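Local coordinates for HTH-type transcriptional regulator KdgR (Escherichia coli, PDB 1YSP), which represses transcription of genes for transport and catabolism of 2-keto-3-deoxygluconate, here represented by its C-terminal IclR-type domain, at residues I34-K39 against Y59-G64. Sequence-based numbering, arbitrary orientation.
Sequences IVYIHK and YSTAIG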
loop_
_atom_site.group_PDB
_atom_site.type_symbol
_atom_site.label_atom_id
_atom_site.label_comp_id
_atom_site.label_asym_id
_atom_site.label_seq_id
_atom_site.Cartn_x
_atom_site.Cartn_y
_atom_site.Cartn_z
ATOM N N ILE A 34 -0.599 9.769 1.728
ATOM C CA ILE A 34 -1.593 8.714 2.003
ATOM C C ILE A 34 -2.289 9.037 3.312
ATOM O O ILE A 34 -1.707 9.652 4.190
ATOM C CB ILE A 34 -0.988 7.264 2.019
ATOM C CG1 ILE A 34 -0.029 7.061 3.217
ATOM C CG2 ILE A 34 -0.278 6.998 0.692
ATOM C CD1 ILE A 34 0.277 5.525 3.588
ATOM N N VAL A 35 -3.529 8.597 3.453
ATOM C CA VAL A 35 -4.210 8.711 4.742
ATOM C C VAL A 35 -4.676 7.312 5.161
ATOM O O VAL A 35 -5.277 6.641 4.370
ATOM C CB VAL A 35 -5.462 9.692 4.661
ATOM C CG1 VAL A 35 -6.382 9.332 3.483
ATOM C CG2 VAL A 35 -6.251 9.633 5.966
ATOM N N TYR A 36 -4.385 6.869 6.378
ATOM C CA TYR A 36 -4.925 5.567 6.807
ATOM C C TYR A 36 -6.407 5.720 7.155
ATOM O O TYR A 36 -6.743 6.462 8.050
ATOM C CB TYR A 36 -4.126 4.971 7.964
ATOM C CG TYR A 36 -2.727 4.564 7.565
ATOM C CD1 TYR A 36 -2.509 3.742 6.463
ATOM C CD2 TYR A 36 -1.621 4.974 8.303
ATOM C CE1 TYR A 36 -1.233 3.361 6.093
ATOM C CE2 TYR A 36 -0.317 4.587 7.922
ATOM C CZ TYR A 36 -0.142 3.793 6.819
ATOM O OH TYR A 36 1.123 3.403 6.414
ATOM N N ILE A 37 -7.276 5.055 6.402
ATOM C CA ILE A 37 -8.724 5.110 6.658
ATOM C C ILE A 37 -9.276 3.941 7.520
ATOM O O ILE A 37 -10.324 4.112 8.182
ATOM C CB ILE A 37 -9.532 5.321 5.351
ATOM C CG1 ILE A 37 -9.256 4.198 4.328
ATOM C CG2 ILE A 37 -9.176 6.706 4.741
ATOM C CD1 ILE A 37 -10.126 4.229 3.065
ATOM N N HIS A 38 -8.590 2.783 7.536
ATOM C CA HIS A 38 -8.923 1.685 8.479
ATOM C C HIS A 38 -7.661 0.974 8.967
ATOM O O HIS A 38 -6.631 1.034 8.313
ATOM C CB HIS A 38 -9.910 0.682 7.862
ATOM C CG HIS A 38 -10.666 -0.144 8.873
ATOM N ND1 HIS A 38 -11.111 0.364 10.076
ATOM C CD2 HIS A 38 -11.100 -1.426 8.826
ATOM C CE1 HIS A 38 -11.767 -0.580 10.736
ATOM N NE2 HIS A 38 -11.773 -1.680 10.001
ATOM N N LYS A 39 -7.729 0.334 10.135
ATOM C CA LYS A 39 -6.599 -0.450 10.641
ATOM C C LYS A 39 -7.139 -1.601 11.485
ATOM O O LYS A 39 -8.158 -1.423 12.186
ATOM C CB LYS A 39 -5.713 0.452 11.530
ATOM C CG LYS A 39 -4.350 -0.081 11.800
ATOM C CD LYS A 39 -3.557 0.739 12.884
ATOM C CE LYS A 39 -2.258 0.021 13.272
ATOM N NZ LYS A 39 -1.586 0.636 14.447
ATOM N N TYR A 59 5.889 8.261 -1.300
ATOM C CA TYR A 59 7.062 7.617 -1.968
ATOM C C TYR A 59 7.764 6.570 -1.082
ATOM O O TYR A 59 8.613 5.786 -1.570
ATOM C CB TYR A 59 8.111 8.731 -2.380
ATOM C CG TYR A 59 8.505 9.644 -1.238
ATOM C CD1 TYR A 59 9.571 9.307 -0.379
ATOM C CD2 TYR A 59 7.817 10.863 -0.999
ATOM C CE1 TYR A 59 9.923 10.138 0.724
ATOM C CE2 TYR A 59 8.178 11.710 0.078
ATOM C CZ TYR A 59 9.202 11.355 0.931
ATOM O OH TYR A 59 9.521 12.207 1.961
ATOM N N SER A 60 7.425 6.548 0.208
ATOM C CA SER A 60 8.101 5.669 1.199
ATOM C C SER A 60 7.151 4.644 1.867
ATOM O O SER A 60 7.586 3.908 2.811
ATOM C CB SER A 60 8.714 6.508 2.317
ATOM O OG SER A 60 7.710 7.256 3.011
ATOM N N THR A 61 5.889 4.631 1.438
ATOM C CA THR A 61 4.870 3.702 1.967
ATOM C C THR A 61 4.494 2.685 0.891
ATOM O O THR A 61 4.503 3.026 -0.284
ATOM C CB THR A 61 3.590 4.441 2.457
ATOM O OG1 THR A 61 2.967 5.171 1.372
ATOM C CG2 THR A 61 3.946 5.367 3.595
ATOM N N ALA A 62 4.170 1.442 1.270
ATOM C CA ALA A 62 3.738 0.446 0.322
ATOM C C ALA A 62 2.378 0.887 -0.305
ATOM O O ALA A 62 2.167 0.744 -1.497
ATOM C CB ALA A 62 3.648 -0.979 0.991
ATOM N N ILE A 63 1.509 1.437 0.507
ATOM C CA ILE A 63 0.156 1.901 0.005
ATOM C C ILE A 63 0.322 3.082 -0.971
ATOM O O ILE A 63 -0.375 3.195 -1.995
ATOM C CB ILE A 63 -0.764 2.278 1.214
ATOM C CG1 ILE A 63 -1.236 0.984 1.953
ATOM C CG2 ILE A 63 -1.979 3.137 0.736
ATOM C CD1 ILE A 63 -1.810 1.278 3.376
ATOM N N GLY A 64 1.219 4.009 -0.629
ATOM C CA GLY A 64 1.528 5.126 -1.536
ATOM C C GLY A 64 1.965 4.623 -2.889
ATOM O O GLY A 64 1.484 5.098 -3.924
#
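The ends of the Ile-34 and Thr-61 side chains meet head-on, with the methyl CD1 of Ile-34 set against CB, OG1 and CG2 of the threonine. It lies 3.5 Å from Thr-61 OG1 and 3.7 Å from Thr-61 CG2, so both branches of the threonine meet one methyl. The other branch of Ile-34 works separately: CG2 sits 3.4 Å from Gly-64 CA, closer than ordinary carbon-carbon contact, evidence that strand and helix are tightly packed where Gly-64 presents no side chain. Thr-61 is the N-cap of helix 62-69. Its OG1, placed between the backbone N and carbonyl carbon by a chi1 of 61°, accepts from Gly-64 N at 2.9 Å with a bent N-H...O angle of 136°, and is also hydrogen-bonded to Pro-57 O. Ile-34 CD1 thus packs against an oxygen already engaged in the cap.

Further along the strand, Tyr-36 and Ile-63 meet obliquely. Ile-63 CD1 approaches the ring edge near its plane, 3.5 Å from Tyr-36 CE1, so the methyl meets the edge rather than a face. No hydrogen bond joins the two segments; the 206 Å² they bury rests on van der Waals contact, mostly between carbons. Around this buried contact, His-25 of strand 24-30 touches both Tyr-36 and Ile-63, while Ile-63 and Ala-62 reach Ala-126 on strand 123-130, seating the start of helix 62-69 against the antiparallel sheet of the IclR C-terminal domain.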